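Local coordinates for protein prolyl 4-hydroxylase (Phytophthora capsici LT1534, PDB 6IUQ) that probably hydroxylates prolyl residues of protein substrates at the C4 position, as an iron(II)- and 2-oxoglutarate-dependent dioxygenase with a double-stranded beta-helix core, at residues T140-N146 / E223-I229; D63-P67 / I93-D97; G273-E278 / L322-R326. All blocks are in the same frame, centred on the assembly; numbering follows the deposited sequence.

In the fold
Contacts 1 and 2 belong to one antiparallel sheet. Contact 1 pairs two strands inside it. Contact 2 adds 63-67 to strand 94-97, the outermost strand of the sheet within the chain, next to strand 139-146 of contact 1. Their centres are about 9 Å apart, and a salt bridge from Lys142 to Glu95 joins them. Contact 3 is on the opposite side of the chain's centre, with its centre about 30 Å from that of contact 1, and joins helices near the C-terminal end. Contact 1 is the most buried, with regular backbone bonds and leucine packing. Contacts 2 and 3 both lie nearer the surface. Contact 2 has one beta bridge and Phe65 packed against Phe94 and Val96. Contact 3 is dominated by two arginine-glutamate salt bridges.

Contact 1. Residues T140-N146 / E223-I229; sequences TLKLQRN and ERYVLTI
Segments 140-146 and 223-229 pair strands 139-146 and 224-232, antiparallel neighbours inside the larger sheet of the double-stranded beta-helix (DSBH) core. Six backbone hydrogen bonds tie Lys142 to Thr228, Gln144 to Val226 and Asn146 to Arg224. The bond from Thr228 N to Lys142 O is 2.8 Å long and nearly straight.

The two faces of the pair differ. On one, Leu141 lies beside Ile229 and Leu143 beside Leu227, with Leu143 CD2 3.8 Å from Leu227 CD1. Helix 108-115 packs on this face through Leu110, Leu113 and Phe114. The other face carries Lys142, Gln144, Asn146, Arg224, Val226 and Thr228. The side chain of Thr228 is about 7 Å from the bound iron(II) ion. Val226 CG1 sits between its own backbone N and carbonyl carbon (chi1 55°), which places it 3.6 Å from Gln144 CB. A water bridges the strands here. It donates to Lys142 O and Val226 O, accepts from Lys142 NZ, and lies 2.6 Å from Thr228 OG1. Glu95 takes the charged end of Lys142 and the amide nitrogen of Gln144.

Farther along the leucine face, Arg145 CG lies over the Tyr225 ring, 3.8 Å from its centroid, in a CH-pi contact. A bend at chi3 (75°) turns the guanidinium toward Glu223, whose other oxygen pairs with Arg57. In a salt bridge, Arg145 NH1 reaches the anti lone pair of Glu223 OE2 at 2.8 Å.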
loop_
_atom_site.group_PDB
_atom_site.type_symbol
_atom_site.label_atom_id
_atom_site.label_comp_id
_atom_site.label_asym_id
_atom_site.label_seq_id
_atom_site.Cartn_x
_atom_site.Cartn_y
_atom_site.Cartn_z
ATOM N N THR A 140 -8.589 -7.396 5.875
ATOM C CA THR A 140 -7.863 -7.070 7.095
ATOM C C THR A 140 -7.996 -5.589 7.300
ATOM O O THR A 140 -7.797 -4.827 6.360
ATOM C CB THR A 140 -6.347 -7.434 7.014
ATOM O OG1 THR A 140 -6.178 -8.853 6.990
ATOM C CG2 THR A 140 -5.577 -6.856 8.197
ATOM N N LEU A 141 -8.309 -5.165 8.513
ATOM C CA LEU A 141 -8.342 -3.743 8.800
ATOM C C LEU A 141 -7.346 -3.444 9.911
ATOM O O LEU A 141 -7.549 -3.819 11.064
ATOM C CB LEU A 141 -9.756 -3.303 9.185
ATOM C CG LEU A 141 -10.058 -1.810 9.122
ATOM C CD1 LEU A 141 -11.505 -1.616 8.666
ATOM C CD2 LEU A 141 -9.799 -1.130 10.452
ATOM N N LYS A 142 -6.264 -2.765 9.560
ATOM C CA LYS A 142 -5.197 -2.504 10.519
ATOM C C LYS A 142 -5.097 -1.006 10.860
ATOM O O LYS A 142 -5.180 -0.149 9.978
ATOM C CB LYS A 142 -3.865 -3.033 9.975
ATOM C CG LYS A 142 -2.680 -2.862 10.910
ATOM C CD LYS A 142 -1.400 -3.547 10.397
ATOM C CE LYS A 142 -0.603 -2.662 9.412
ATOM N NZ LYS A 142 -0.159 -1.327 9.957
ATOM N N LEU A 143 -4.953 -0.704 12.149
ATOM C CA LEU A 143 -4.674 0.649 12.603
ATOM C C LEU A 143 -3.203 0.770 12.969
ATOM O O LEU A 143 -2.632 -0.139 13.560
ATOM C CB LEU A 143 -5.545 1.016 13.799
ATOM C CG LEU A 143 -7.046 0.796 13.651
ATOM C CD1 LEU A 143 -7.759 1.230 14.918
ATOM C CD2 LEU A 143 -7.576 1.553 12.440
ATOM N N GLN A 144 -2.588 1.893 12.610
ATOM C CA GLN A 144 -1.176 2.090 12.883
ATOM C C GLN A 144 -0.878 3.484 13.404
ATOM O O GLN A 144 -1.295 4.480 12.814
ATOM C CB GLN A 144 -0.343 1.834 11.632
ATOM C CG GLN A 144 1.131 2.146 11.826
ATOM C CD GLN A 144 1.980 1.794 10.625
ATOM O OE1 GLN A 144 2.282 2.655 9.794
ATOM N NE2 GLN A 144 2.377 0.527 10.528
ATOM N N ARG A 145 -0.160 3.545 14.523
ATOM C CA ARG A 145 0.369 4.803 15.023
ATOM C C ARG A 145 1.888 4.773 14.919
ATOM O O ARG A 145 2.538 3.826 15.366
ATOM C CB ARG A 145 -0.069 5.054 16.470
ATOM C CG ARG A 145 0.121 6.498 16.940
ATOM C CD ARG A 145 -0.261 6.682 18.416
ATOM N NE ARG A 145 0.760 6.137 19.298
ATOM C CZ ARG A 145 1.739 6.859 19.835
ATOM N NH1 ARG A 145 1.809 8.168 19.604
ATOM N NH2 ARG A 145 2.635 6.272 20.618
ATOM N N ASN A 146 2.443 5.797 14.290
ATOM C CA ASN A 146 3.881 5.979 14.225
ATOM C C ASN A 146 4.246 7.188 15.074
ATOM O O ASN A 146 3.832 8.312 14.771
ATOM C CB ASN A 146 4.339 6.160 12.771
ATOM C CG ASN A 146 5.835 6.401 12.646
ATOM O OD1 ASN A 146 6.567 6.374 13.636
ATOM N ND2 ASN A 146 6.298 6.634 11.415
ATOM N N GLU A 223 3.785 12.711 14.914
ATOM C CA GLU A 223 2.850 11.605 15.118
ATOM C C GLU A 223 2.051 11.383 13.829
ATOM O O GLU A 223 1.610 12.341 13.194
ATOM C CB GLU A 223 1.914 11.888 16.296
ATOM C CG GLU A 223 1.098 10.676 16.743
ATOM C CD GLU A 223 0.094 11.004 17.847
ATOM O OE1 GLU A 223 -0.685 11.971 17.679
ATOM O OE2 GLU A 223 0.081 10.284 18.874
ATOM N N ARG A 224 1.892 10.120 13.446
ATOM C CA ARG A 224 1.278 9.748 12.172
ATOM C C ARG A 224 0.326 8.580 12.389
ATOM O O ARG A 224 0.737 7.507 12.842
ATOM C CB ARG A 224 2.357 9.382 11.132
ATOM C CG ARG A 224 1.877 9.010 9.703
ATOM C CD ARG A 224 3.016 8.269 8.971
ATOM N NE ARG A 224 2.897 8.124 7.516
ATOM C CZ ARG A 224 2.680 6.959 6.904
ATOM N NH1 ARG A 224 2.535 5.851 7.626
ATOM N NH2 ARG A 224 2.604 6.892 5.572
ATOM N N TYR A 225 -0.948 8.801 12.084
ATOM C CA TYR A 225 -1.947 7.737 12.111
ATOM C C TYR A 225 -2.318 7.341 10.696
ATOM O O TYR A 225 -2.442 8.199 9.812
ATOM C CB TYR A 225 -3.204 8.173 12.849
ATOM C CG TYR A 225 -3.151 8.101 14.355
ATOM C CD1 TYR A 225 -3.452 6.917 15.025
ATOM C CD2 TYR A 225 -2.844 9.221 15.114
ATOM C CE1 TYR A 225 -3.426 6.850 16.401
ATOM C CE2 TYR A 225 -2.818 9.165 16.496
ATOM C CZ TYR A 225 -3.113 7.980 17.133
ATOM O OH TYR A 225 -3.095 7.912 18.513
ATOM N N VAL A 226 -2.493 6.039 10.483
ATOM C CA VAL A 226 -2.978 5.547 9.209
ATOM C C VAL A 226 -3.889 4.340 9.416
ATOM O O VAL A 226 -3.660 3.509 10.288
ATOM C CB VAL A 226 -1.811 5.192 8.255
ATOM C CG1 VAL A 226 -0.853 4.193 8.902
ATOM C CG2 VAL A 226 -2.360 4.660 6.947
ATOM N N LEU A 227 -4.952 4.264 8.631
ATOM C CA LEU A 227 -5.843 3.113 8.667
ATOM C C LEU A 227 -5.632 2.340 7.381
ATOM O O LEU A 227 -5.689 2.909 6.303
ATOM C CB LEU A 227 -7.297 3.572 8.838
ATOM C CG LEU A 227 -8.468 2.593 8.832
ATOM C CD1 LEU A 227 -9.604 3.193 9.687
ATOM C CD2 LEU A 227 -8.964 2.302 7.419
ATOM N N THR A 228 -5.365 1.046 7.488
ATOM C CA THR A 228 -5.128 0.233 6.301
ATOM C C THR A 228 -6.189 -0.838 6.123
ATOM O O THR A 228 -6.497 -1.557 7.048
ATOM C CB THR A 228 -3.755 -0.459 6.358
ATOM O OG1 THR A 228 -2.745 0.514 6.614
ATOM C CG2 THR A 228 -3.459 -1.173 5.037
ATOM N N ILE A 229 -6.739 -0.936 4.921
ATOM C CA ILE A 229 -7.612 -2.042 4.557
ATOM C C ILE A 229 -6.978 -2.819 3.405
ATOM O O ILE A 229 -6.559 -2.231 2.396
ATOM C CB ILE A 229 -9.011 -1.551 4.130
ATOM C CG1 ILE A 229 -9.678 -0.757 5.250
ATOM C CG2 ILE A 229 -9.886 -2.712 3.725
ATOM C CD1 ILE A 229 -10.958 -0.036 4.806
HETATM O O HOH W 1 -2.446 0.736 9.183
#

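Contact 2. Residues D63-P67 / I93-D97; sequences DHFKP and IFEVD
Lys66 and Glu95 form a single antiparallel beta bridge. It joins the segment after helix 46-61 to the edge strand 94-97 of the larger sheet of the DSBH fold. That helix ends in a Schellman motif with Asp63 as its C-prime residue.

Two backbone hydrogen bonds make the bridge. Lys66 N donates to Glu95 O at 3.0 Å, and Glu95 N donates to Lys66 O at 3.2 Å. Both are nearly straight at the hydrogen.

Polar side chains mostly work elsewhere. The carboxylate of Glu95 turns to Lys142 and Gln144. Lys66 NZ makes a weak bond back to Asp63 O.

Aromatic and apolar packing makes up the rest. Phe94 and Val96 both point toward 63-67. Phe65 CB packs 3.8 Å from Phe94 CB. The edge of the Phe94 ring faces the link between Lys66 and Pro67, with Phe94 CD2 3.8 Å from Pro67 N. The Phe65 ring is buried and also touches Leu59 and Leu143. Its edge lies against a backbone carbonyl, with Phe65 CD2 3.3 Å from Phe94 O. The chi1 of Val96 (47°) sets CG1 between its backbone N and carbonyl carbon, over the Phe65 ring. In this CH-pi contact, Val96 CG1 sits over the centre of one face of the Phe65 ring, 3.8 Å from the centroid and 11° off the normal.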
loop_
_atom_site.group_PDB
_atom_site.type_symbol
_atom_site.label_atom_id
_atom_site.label_comp_id
_atom_site.label_asym_id
_atom_site.label_seq_id
_atom_site.Cartn_x
_atom_site.Cartn_y
_atom_site.Cartn_z
ATOM N N ASP A 63 -4.643 1.736 25.698
ATOM C CA ASP A 63 -3.595 0.739 25.544
ATOM C C ASP A 63 -3.998 -0.478 24.717
ATOM O O ASP A 63 -3.628 -1.605 25.041
ATOM C CB ASP A 63 -3.107 0.303 26.924
ATOM C CG ASP A 63 -2.594 1.477 27.760
ATOM O OD1 ASP A 63 -1.867 2.345 27.215
ATOM O OD2 ASP A 63 -2.930 1.534 28.964
ATOM N N HIS A 64 -4.733 -0.243 23.633
ATOM C CA HIS A 64 -5.092 -1.322 22.721
ATOM C C HIS A 64 -4.103 -1.445 21.555
ATOM O O HIS A 64 -4.050 -2.482 20.897
ATOM C CB HIS A 64 -6.517 -1.130 22.202
ATOM C CG HIS A 64 -7.571 -1.366 23.241
ATOM N ND1 HIS A 64 -8.037 -0.370 24.074
ATOM C CD2 HIS A 64 -8.237 -2.492 23.594
ATOM C CE1 HIS A 64 -8.950 -0.870 24.888
ATOM N NE2 HIS A 64 -9.089 -2.154 24.618
ATOM N N PHE A 65 -3.301 -0.416 21.334
ATOM C CA PHE A 65 -2.285 -0.477 20.308
ATOM C C PHE A 65 -1.188 -1.277 20.950
ATOM O O PHE A 65 -0.771 -1.021 22.047
ATOM C CB PHE A 65 -1.798 0.889 19.885
ATOM C CG PHE A 65 -2.592 1.496 18.779
ATOM C CD1 PHE A 65 -3.840 1.996 19.014
ATOM C CD2 PHE A 65 -2.097 1.550 17.514
ATOM C CE1 PHE A 65 -4.574 2.548 18.014
ATOM C CE2 PHE A 65 -2.814 2.107 16.514
ATOM C CZ PHE A 65 -4.054 2.605 16.761
ATOM N N LYS A 66 -0.601 -2.163 20.177
ATOM C CA LYS A 66 0.461 -2.991 20.672
ATOM C C LYS A 66 1.650 -2.998 19.768
ATOM O O LYS A 66 1.480 -3.007 18.577
ATOM C CB LYS A 66 -0.026 -4.417 20.742
ATOM C CG LYS A 66 -1.049 -4.652 21.820
ATOM C CD LYS A 66 -0.655 -3.931 23.086
ATOM C CE LYS A 66 -1.529 -4.352 24.246
ATOM N NZ LYS A 66 -1.096 -3.693 25.494
ATOM N N PRO A 67 2.863 -2.964 20.305
ATOM C CA PRO A 67 4.023 -3.093 19.407
ATOM C C PRO A 67 3.956 -4.319 18.527
ATOM O O PRO A 67 4.547 -4.256 17.472
ATOM C CB PRO A 67 5.196 -3.198 20.357
ATOM C CG PRO A 67 4.608 -3.785 21.581
ATOM C CD PRO A 67 3.249 -3.172 21.702
ATOM N N ILE A 93 6.254 2.808 16.571
ATOM C CA ILE A 93 5.275 2.138 15.708
ATOM C C ILE A 93 4.389 1.098 16.380
ATOM O O ILE A 93 4.836 0.061 16.781
ATOM C CB ILE A 93 5.923 1.555 14.461
ATOM C CG1 ILE A 93 6.415 2.700 13.597
ATOM C CG2 ILE A 93 4.922 0.711 13.689
ATOM C CD1 ILE A 93 7.512 2.312 12.658
ATOM N N PHE A 94 3.104 1.377 16.430
ATOM C CA PHE A 94 2.164 0.509 17.139
ATOM C C PHE A 94 0.925 0.216 16.280
ATOM O O PHE A 94 0.465 1.067 15.511
ATOM C CB PHE A 94 1.749 1.151 18.474
ATOM C CG PHE A 94 2.913 1.613 19.313
ATOM C CD1 PHE A 94 3.439 2.890 19.153
ATOM C CD2 PHE A 94 3.491 0.765 20.248
ATOM C CE1 PHE A 94 4.519 3.315 19.919
ATOM C CE2 PHE A 94 4.565 1.184 21.016
ATOM C CZ PHE A 94 5.083 2.461 20.849
ATOM N N GLU A 95 0.385 -0.989 16.420
ATOM C CA GLU A 95 -0.671 -1.450 15.537
ATOM C C GLU A 95 -1.781 -2.184 16.275
ATOM O O GLU A 95 -1.568 -2.720 17.354
ATOM C CB GLU A 95 -0.084 -2.362 14.456
ATOM C CG GLU A 95 0.823 -1.627 13.478
ATOM C CD GLU A 95 1.440 -2.547 12.438
ATOM O OE1 GLU A 95 1.426 -3.778 12.656
ATOM O OE2 GLU A 95 1.931 -2.037 11.401
ATOM N N VAL A 96 -2.970 -2.194 15.685
ATOM C CA VAL A 96 -4.050 -3.038 16.170
ATOM C C VAL A 96 -4.862 -3.565 14.980
ATOM O O VAL A 96 -5.099 -2.865 14.006
ATOM C CB VAL A 96 -4.957 -2.296 17.185
ATOM C CG1 VAL A 96 -5.334 -0.930 16.691
ATOM C CG2 VAL A 96 -6.203 -3.113 17.484
ATOM N N ASP A 97 -5.231 -4.831 15.046
ATOM C CA ASP A 97 -6.056 -5.452 14.035
ATOM C C ASP A 97 -7.491 -5.445 14.546
ATOM O O ASP A 97 -7.727 -5.727 15.716
ATOM C CB ASP A 97 -5.553 -6.870 13.758
ATOM C CG ASP A 97 -6.194 -7.494 12.553
ATOM O OD1 ASP A 97 -7.404 -7.274 12.344
ATOM O OD2 ASP A 97 -5.481 -8.208 11.814
#

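Contact 3. Residues G273-E278 / L322-R326; sequences GVYEEE and LRDVR
Segment 273-278 runs through a break between two C-terminal helices, and segment 322-326 is part of helix 313-328. Tyr275 leaves helical geometry after helix 271-274 and takes the N-cap position of helix 276-287. The backbones come nearest at Val274 and Arg323, where the CA atoms are 5.4 Å apart.

Arg323 and Arg326 reach across from the same helix. The Arg323 side chain is a knob among Gly273, Val274, Glu276 and Glu277. It forms an end-on salt bridge with Glu277. Arg323 NH1 reaches the syn lone pair of Glu277 OE1 at 2.9 Å, and Arg323 NH2 lies 2.6 Å from Glu277 OE2, above the carboxylate plane. Arg323 NH1 also makes a weak bond to Gly273 O.

Arg326 forms a second end-on salt bridge, with Arg326 NH2 2.6 Å from Glu278 OE2. Bends at chi2 in Glu277 and Glu278 (71° and 81°) bring their carboxylates to the arginines. One Arg326 guanidinium face lies on the Tyr275 ring, the planes 19° apart, with Tyr275 CE2 3.4 Å from Arg326 CZ. Tyr275 OH bonds to Leu192 N, and Tyr275 and Val274 also pack on Phe189 and Phe191 respectively. Val274 CG2 lies 3.9 Å from Leu322 CB.

Each arginine thus pairs with its own glutamate. The Tyr275 ring, with a weak NH1 bond to Val274 O, limits how Arg326 can turn. The paired charges would probably favour ionised carboxylates on Glu277 and Glu278.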
loop_
_atom_site.group_PDB
_atom_site.type_symbol
_atom_site.label_atom_id
_atom_site.label_comp_id
_atom_site.label_asym_id
_atom_site.label_seq_id
_atom_site.Cartn_x
_atom_site.Cartn_y
_atom_site.Cartn_z
ATOM N N GLY A 273 17.209 -5.767 -7.479
ATOM C CA GLY A 273 18.224 -5.425 -8.468
ATOM C C GLY A 273 17.974 -4.088 -9.140
ATOM O O GLY A 273 18.836 -3.223 -9.169
ATOM N N VAL A 274 16.775 -3.888 -9.673
ATOM C CA VAL A 274 16.506 -2.634 -10.365
ATOM C C VAL A 274 16.569 -1.445 -9.396
ATOM O O VAL A 274 17.097 -0.389 -9.727
ATOM C CB VAL A 274 15.146 -2.676 -11.080
ATOM C CG1 VAL A 274 14.840 -1.329 -11.708
ATOM C CG2 VAL A 274 15.124 -3.786 -12.123
ATOM N N TYR A 275 16.078 -1.618 -8.176
ATOM C CA TYR A 275 16.050 -0.503 -7.231
ATOM C C TYR A 275 17.031 -0.680 -6.067
ATOM O O TYR A 275 16.757 -0.244 -4.956
ATOM C CB TYR A 275 14.627 -0.322 -6.689
ATOM C CG TYR A 275 13.654 0.167 -7.736
ATOM C CD1 TYR A 275 13.140 -0.694 -8.696
ATOM C CD2 TYR A 275 13.265 1.489 -7.773
ATOM C CE1 TYR A 275 12.265 -0.241 -9.673
ATOM C CE2 TYR A 275 12.386 1.952 -8.726
ATOM C CZ TYR A 275 11.889 1.082 -9.675
ATOM O OH TYR A 275 11.019 1.543 -10.621
ATOM N N GLU A 276 18.169 -1.314 -6.325
ATOM C CA GLU A 276 19.190 -1.525 -5.306
ATOM C C GLU A 276 19.493 -0.294 -4.459
ATOM O O GLU A 276 19.561 -0.382 -3.238
ATOM C CB GLU A 276 20.486 -2.006 -5.960
ATOM C CG GLU A 276 21.441 -2.676 -4.985
ATOM C CD GLU A 276 22.816 -2.932 -5.590
ATOM O OE1 GLU A 276 22.913 -3.287 -6.792
ATOM O OE2 GLU A 276 23.807 -2.754 -4.851
ATOM N N GLU A 277 19.665 0.855 -5.096
ATOM C CA GLU A 277 20.029 2.066 -4.373
ATOM C C GLU A 277 18.944 2.424 -3.361
ATOM O O GLU A 277 19.240 2.724 -2.195
ATOM C CB GLU A 277 20.263 3.236 -5.335
ATOM C CG GLU A 277 21.373 3.014 -6.363
ATOM C CD GLU A 277 20.998 1.982 -7.433
ATOM O OE1 GLU A 277 19.789 1.689 -7.614
ATOM O OE2 GLU A 277 21.919 1.441 -8.079
ATOM N N GLU A 278 17.687 2.376 -3.806
ATOM C CA GLU A 278 16.553 2.671 -2.929
ATOM C C GLU A 278 16.404 1.662 -1.779
ATOM O O GLU A 278 16.221 2.054 -0.623
ATOM C CB GLU A 278 15.251 2.730 -3.730
ATOM C CG GLU A 278 15.086 3.987 -4.561
ATOM C CD GLU A 278 15.826 3.958 -5.893
ATOM O OE1 GLU A 278 16.225 2.875 -6.365
ATOM O OE2 GLU A 278 16.008 5.043 -6.483
ATOM N N LEU A 322 17.093 -3.022 -17.606
ATOM C CA LEU A 322 15.944 -2.389 -16.964
ATOM C C LEU A 322 16.375 -1.141 -16.237
ATOM O O LEU A 322 15.666 -0.139 -16.255
ATOM C CB LEU A 322 15.245 -3.353 -16.005
ATOM C CG LEU A 322 14.710 -4.618 -16.685
ATOM C CD1 LEU A 322 14.054 -5.520 -15.671
ATOM C CD2 LEU A 322 13.737 -4.256 -17.793
ATOM N N ARG A 323 17.538 -1.181 -15.598
ATOM C CA ARG A 323 18.024 -0.004 -14.888
ATOM C C ARG A 323 18.304 1.126 -15.876
ATOM O O ARG A 323 18.060 2.290 -15.580
ATOM C CB ARG A 323 19.267 -0.341 -14.070
ATOM C CG ARG A 323 18.943 -1.192 -12.858
ATOM C CD ARG A 323 20.193 -1.693 -12.186
ATOM N NE ARG A 323 21.074 -0.574 -11.909
ATOM C CZ ARG A 323 21.038 0.167 -10.807
ATOM N NH1 ARG A 323 20.162 -0.092 -9.838
ATOM N NH2 ARG A 323 21.892 1.170 -10.672
ATOM N N ASP A 324 18.782 0.774 -17.066
ATOM C CA ASP A 324 18.986 1.754 -18.134
ATOM C C ASP A 324 17.674 2.410 -18.617
ATOM O O ASP A 324 17.630 3.608 -18.890
ATOM C CB ASP A 324 19.697 1.091 -19.308
ATOM C CG ASP A 324 21.197 0.961 -19.084
ATOM O OD1 ASP A 324 21.779 1.882 -18.470
ATOM O OD2 ASP A 324 21.786 -0.063 -19.517
ATOM N N VAL A 325 16.613 1.621 -18.732
ATOM C CA VAL A 325 15.298 2.148 -19.080
ATOM C C VAL A 325 14.820 3.142 -18.024
ATOM O O VAL A 325 14.284 4.207 -18.334
ATOM C CB VAL A 325 14.260 1.027 -19.205
ATOM C CG1 VAL A 325 12.879 1.619 -19.379
ATOM C CG2 VAL A 325 14.611 0.095 -20.367
ATOM N N ARG A 326 15.030 2.779 -16.768
ATOM C CA ARG A 326 14.680 3.629 -15.649
ATOM C C ARG A 326 15.415 4.972 -15.698
ATOM O O ARG A 326 14.813 6.031 -15.507
ATOM C CB ARG A 326 14.988 2.900 -14.342
ATOM C CG ARG A 326 14.118 3.330 -13.201
ATOM C CD ARG A 326 14.600 2.745 -11.895
ATOM N NE ARG A 326 14.505 3.769 -10.861
ATOM C CZ ARG A 326 15.151 3.728 -9.706
ATOM N NH1 ARG A 326 15.946 2.699 -9.426
ATOM N NH2 ARG A 326 15.000 4.722 -8.843
#